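Local coordinates for enoyl-CoA hydratase/isomerase family protein (Pseudomonas syringae pv. tomato, PDB 3OT6) that probably acts on acyl-CoA thioesters as a hydratase or isomerase of the crotonase-like family, although its own substrate is not established, at residues R89-I97 with M202-R213. Residues are numbered along the deposited sequence; the frame is centred on the assembly and turned at random.
Sequences RMLSHPFPI and MNAHKKTKLKVR
Pro94 meets Lys206 where the two backbones come closest, with CA atoms 4.8 Å apart. Segment 89-97 starts within the last part of helix 73-91 and continues as a loop along segment 202-213, the first part of helix 202-230, in the reverse direction: Leu91 lies near Arg213, Phe95 near Met202. Lys209 and Arg213 donate to three carbonyls of segment 89-97; the rest is largely side-chain packing. Lys209 extends with CG anti to its backbone N (chi1 176°) and bends at chi3, which brings NZ to His93 O at 2.8 Å. A weak bond from NZ to Phe95 O is longer, and His205 NE2 is another weak acceptor. Arg213 NH1 donates to Leu91 O at 2.8 Å, and that oxygen lies near the guanidinium plane. Leu91 CD2 lies over one face of the same guanidinium, 3.5 Å from Arg213 CZ. Pro96 CG sits over one face of the His205 ring, 3.7 Å from the centroid, in a CH-pi contact. Met202, a selenomethionine, bends at chi2 (-43°), and its SE touches Pro96 CD at 3.7 Å and meets the Phe95 ring at the edge, a Met-aromatic contact. Leu210 CD2 packs on Ser92 CB at 3.4 Å. One water donates to Pro94 O and, weakly, to Met202 O. Asp117 joins the two segments: its carboxylate forms salt bridges with Lys209 and Arg213 and accepts from Ile97 N. The loop thus links helix 73-91 to strand 97-100, part of the mixed sheet of the crotonase-like fold, with helix 202-230 against it. His93 and Pro94 also touch helix 31-46, and Pro96 reaches strand 50-54.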
loop_
_atom_site.group_PDB
_atom_site.type_symbol
_atom_site.label_atom_id
_atom_site.label_comp_id
_atom_site.label_asym_id
_atom_site.label_seq_id
_atom_site.Cartn_x
_atom_site.Cartn_y
_atom_site.Cartn_z
ATOM N N ARG A 89 4.047 8.499 3.579
ATOM C CA ARG A 89 3.161 9.618 3.342
ATOM C C ARG A 89 1.752 9.114 3.489
ATOM O O ARG A 89 0.931 9.782 4.073
ATOM C CB ARG A 89 3.376 10.237 1.960
ATOM C CG ARG A 89 2.289 11.188 1.591
ATOM C CD ARG A 89 2.422 11.701 0.181
ATOM N NE ARG A 89 1.476 12.789 0.008
ATOM C CZ ARG A 89 1.335 13.487 -1.094
ATOM N NH1 ARG A 89 2.071 13.222 -2.155
ATOM N NH2 ARG A 89 0.470 14.461 -1.114
HETATM N N MSE A 90 1.487 7.898 3.023
HETATM C CA MSE A 90 0.145 7.350 3.122
HETATM C C MSE A 90 -0.273 7.174 4.553
HETATM O O MSE A 90 -1.434 7.363 4.893
HETATM C CB MSE A 90 0.028 6.012 2.387
HETATM C CG MSE A 90 0.032 6.154 0.893
HETATM SE SE MSE A 90 0.232 4.458 -0.091
HETATM C CE MSE A 90 -1.483 3.552 0.283
ATOM N N LEU A 91 0.657 6.777 5.396
ATOM C CA LEU A 91 0.334 6.532 6.810
ATOM C C LEU A 91 0.202 7.853 7.551
ATOM O O LEU A 91 -0.307 7.909 8.679
ATOM C CB LEU A 91 1.406 5.684 7.457
ATOM C CG LEU A 91 1.385 4.210 7.027
ATOM C CD1 LEU A 91 2.756 3.604 7.316
ATOM C CD2 LEU A 91 0.336 3.538 7.848
ATOM N N SER A 92 0.654 8.933 6.924
ATOM C CA SER A 92 0.485 10.223 7.604
ATOM C C SER A 92 -0.530 11.107 6.846
ATOM O O SER A 92 -0.710 12.252 7.189
ATOM C CB SER A 92 1.795 10.924 7.901
ATOM O OG SER A 92 2.528 11.025 6.756
ATOM N N HIS A 93 -1.293 10.498 5.935
ATOM C CA HIS A 93 -2.208 11.248 5.151
ATOM C C HIS A 93 -3.323 11.884 6.007
ATOM O O HIS A 93 -3.928 11.219 6.839
ATOM C CB HIS A 93 -2.797 10.335 4.071
ATOM C CG HIS A 93 -3.522 11.069 2.987
ATOM N ND1 HIS A 93 -2.868 11.921 2.111
ATOM C CD2 HIS A 93 -4.843 11.115 2.661
ATOM C CE1 HIS A 93 -3.747 12.423 1.260
ATOM N NE2 HIS A 93 -4.954 11.962 1.579
ATOM N N PRO A 94 -3.684 13.131 5.725
ATOM C CA PRO A 94 -4.642 13.803 6.615
ATOM C C PRO A 94 -6.092 13.301 6.575
ATOM O O PRO A 94 -6.870 13.609 7.484
ATOM C CB PRO A 94 -4.502 15.280 6.258
ATOM C CG PRO A 94 -3.909 15.333 4.892
ATOM C CD PRO A 94 -3.102 14.023 4.718
ATOM N N PHE A 95 -6.431 12.474 5.593
ATOM C CA PHE A 95 -7.770 11.879 5.487
ATOM C C PHE A 95 -7.599 10.345 5.349
ATOM O O PHE A 95 -6.495 9.868 5.017
ATOM C CB PHE A 95 -8.568 12.481 4.284
ATOM C CG PHE A 95 -8.621 13.945 4.318
ATOM C CD1 PHE A 95 -9.654 14.589 4.986
ATOM C CD2 PHE A 95 -7.591 14.704 3.764
ATOM C CE1 PHE A 95 -9.674 15.963 5.087
ATOM C CE2 PHE A 95 -7.590 16.078 3.872
ATOM C CZ PHE A 95 -8.628 16.709 4.557
ATOM N N PRO A 96 -8.677 9.583 5.602
ATOM C CA PRO A 96 -8.590 8.151 5.618
ATOM C C PRO A 96 -8.186 7.590 4.249
ATOM O O PRO A 96 -8.681 8.063 3.227
ATOM C CB PRO A 96 -10.030 7.732 5.999
ATOM C CG PRO A 96 -10.528 8.907 6.892
ATOM C CD PRO A 96 -10.010 10.053 6.057
ATOM N N ILE A 97 -7.273 6.618 4.225
ATOM C CA ILE A 97 -6.971 5.867 3.021
ATOM C C ILE A 97 -7.488 4.414 3.096
ATOM O O ILE A 97 -7.151 3.638 4.033
ATOM C CB ILE A 97 -5.489 5.920 2.682
ATOM C CG1 ILE A 97 -5.041 7.376 2.533
ATOM C CG2 ILE A 97 -5.218 5.190 1.332
ATOM C CD1 ILE A 97 -3.560 7.533 2.204
HETATM N N MSE A 202 -12.587 14.893 10.847
HETATM C CA MSE A 202 -11.405 14.761 10.018
HETATM C C MSE A 202 -10.212 15.330 10.761
HETATM O O MSE A 202 -9.073 14.818 10.672
HETATM C CB MSE A 202 -11.615 15.491 8.678
HETATM C CG MSE A 202 -12.516 14.692 7.683
HETATM SE SE MSE A 202 -12.062 12.728 7.619
HETATM C CE MSE A 202 -13.834 11.960 7.368
ATOM N N ASN A 203 -10.457 16.412 11.490
ATOM C CA ASN A 203 -9.360 17.050 12.206
ATOM C C ASN A 203 -8.857 16.164 13.350
ATOM O O ASN A 203 -7.663 15.925 13.465
ATOM C CB ASN A 203 -9.769 18.408 12.742
ATOM C CG ASN A 203 -8.673 19.025 13.554
ATOM O OD1 ASN A 203 -7.712 19.541 12.981
ATOM N ND2 ASN A 203 -8.777 18.947 14.912
ATOM N N ALA A 204 -9.777 15.654 14.167
ATOM C CA ALA A 204 -9.437 14.656 15.162
ATOM C C ALA A 204 -8.792 13.388 14.554
ATOM O O ALA A 204 -7.892 12.812 15.159
ATOM C CB ALA A 204 -10.674 14.297 16.048
ATOM N N HIS A 205 -9.236 12.965 13.366
ATOM C CA HIS A 205 -8.633 11.845 12.670
ATOM C C HIS A 205 -7.159 12.130 12.346
ATOM O O HIS A 205 -6.294 11.294 12.674
ATOM C CB HIS A 205 -9.415 11.579 11.418
ATOM C CG HIS A 205 -8.846 10.512 10.558
ATOM N ND1 HIS A 205 -9.057 9.163 10.804
ATOM C CD2 HIS A 205 -8.130 10.586 9.409
ATOM C CE1 HIS A 205 -8.482 8.457 9.845
ATOM N NE2 HIS A 205 -7.918 9.291 8.985
ATOM N N LYS A 206 -6.869 13.296 11.753
ATOM C CA LYS A 206 -5.546 13.661 11.359
ATOM C C LYS A 206 -4.636 13.695 12.586
ATOM O O LYS A 206 -3.601 13.050 12.585
ATOM C CB LYS A 206 -5.572 15.035 10.658
ATOM C CG LYS A 206 -4.194 15.592 10.329
ATOM C CD LYS A 206 -4.205 16.999 9.657
ATOM C CE LYS A 206 -5.070 17.967 10.496
ATOM N NZ LYS A 206 -5.043 19.410 10.080
ATOM N N LYS A 207 -5.009 14.453 13.624
ATOM C CA LYS A 207 -4.184 14.607 14.795
ATOM C C LYS A 207 -3.974 13.242 15.469
ATOM O O LYS A 207 -2.831 12.927 15.839
ATOM C CB LYS A 207 -4.841 15.561 15.818
ATOM C CG LYS A 207 -5.164 17.039 15.399
ATOM C CD LYS A 207 -3.939 17.770 14.865
ATOM C CE LYS A 207 -4.329 19.059 14.065
ATOM N NZ LYS A 207 -3.112 19.736 13.437
ATOM N N THR A 208 -5.045 12.433 15.644
ATOM C CA THR A 208 -4.901 11.120 16.280
ATOM C C THR A 208 -3.961 10.192 15.438
ATOM O O THR A 208 -3.098 9.498 15.985
ATOM C CB THR A 208 -6.267 10.463 16.545
ATOM O OG1 THR A 208 -7.041 11.329 17.387
ATOM C CG2 THR A 208 -6.174 9.035 17.246
ATOM N N LYS A 209 -4.092 10.227 14.121
ATOM C CA LYS A 209 -3.233 9.443 13.257
ATOM C C LYS A 209 -1.750 9.808 13.433
ATOM O O LYS A 209 -0.878 8.917 13.657
ATOM C CB LYS A 209 -3.689 9.634 11.816
ATOM C CG LYS A 209 -2.857 8.974 10.797
ATOM C CD LYS A 209 -3.313 9.241 9.338
ATOM C CE LYS A 209 -4.788 8.965 9.130
ATOM N NZ LYS A 209 -5.027 8.816 7.714
ATOM N N LEU A 210 -1.419 11.098 13.337
ATOM C CA LEU A 210 -0.029 11.471 13.622
ATOM C C LEU A 210 0.435 11.127 15.073
ATOM O O LEU A 210 1.617 10.854 15.291
ATOM C CB LEU A 210 0.268 12.940 13.269
ATOM C CG LEU A 210 -0.038 13.240 11.790
ATOM C CD1 LEU A 210 0.301 14.714 11.475
ATOM C CD2 LEU A 210 0.707 12.292 10.838
ATOM N N LYS A 211 -0.462 11.189 16.048
ATOM C CA LYS A 211 -0.068 10.964 17.443
ATOM C C LYS A 211 0.140 9.456 17.626
ATOM O O LYS A 211 1.160 9.005 18.139
ATOM C CB LYS A 211 -1.150 11.483 18.423
ATOM C CG LYS A 211 -0.766 11.871 19.810
ATOM C CD LYS A 211 -2.000 12.579 20.496
ATOM C CE LYS A 211 -1.821 12.828 22.025
ATOM N NZ LYS A 211 -3.057 13.435 22.792
ATOM N N VAL A 212 -0.818 8.665 17.174
ATOM C CA VAL A 212 -0.709 7.234 17.348
ATOM C C VAL A 212 0.536 6.743 16.627
ATOM O O VAL A 212 1.271 5.909 17.181
ATOM C CB VAL A 212 -1.959 6.533 16.828
ATOM C CG1 VAL A 212 -1.702 5.068 16.497
ATOM C CG2 VAL A 212 -3.107 6.740 17.827
ATOM N N ARG A 213 0.763 7.259 15.420
ATOM C CA ARG A 213 1.703 6.696 14.472
ATOM C C ARG A 213 3.091 7.274 14.552
ATOM O O ARG A 213 3.965 6.855 13.801
ATOM C CB ARG A 213 1.165 6.816 13.057
ATOM C CG ARG A 213 0.101 5.734 12.738
ATOM C CD ARG A 213 -0.220 5.687 11.265
ATOM N NE ARG A 213 -1.251 4.713 10.958
ATOM C CZ ARG A 213 -2.156 4.865 9.989
ATOM N NH1 ARG A 213 -2.173 5.947 9.254
ATOM N NH2 ARG A 213 -3.063 3.959 9.776
HETATM O O HOH W 1 -8.190 16.013 8.358
#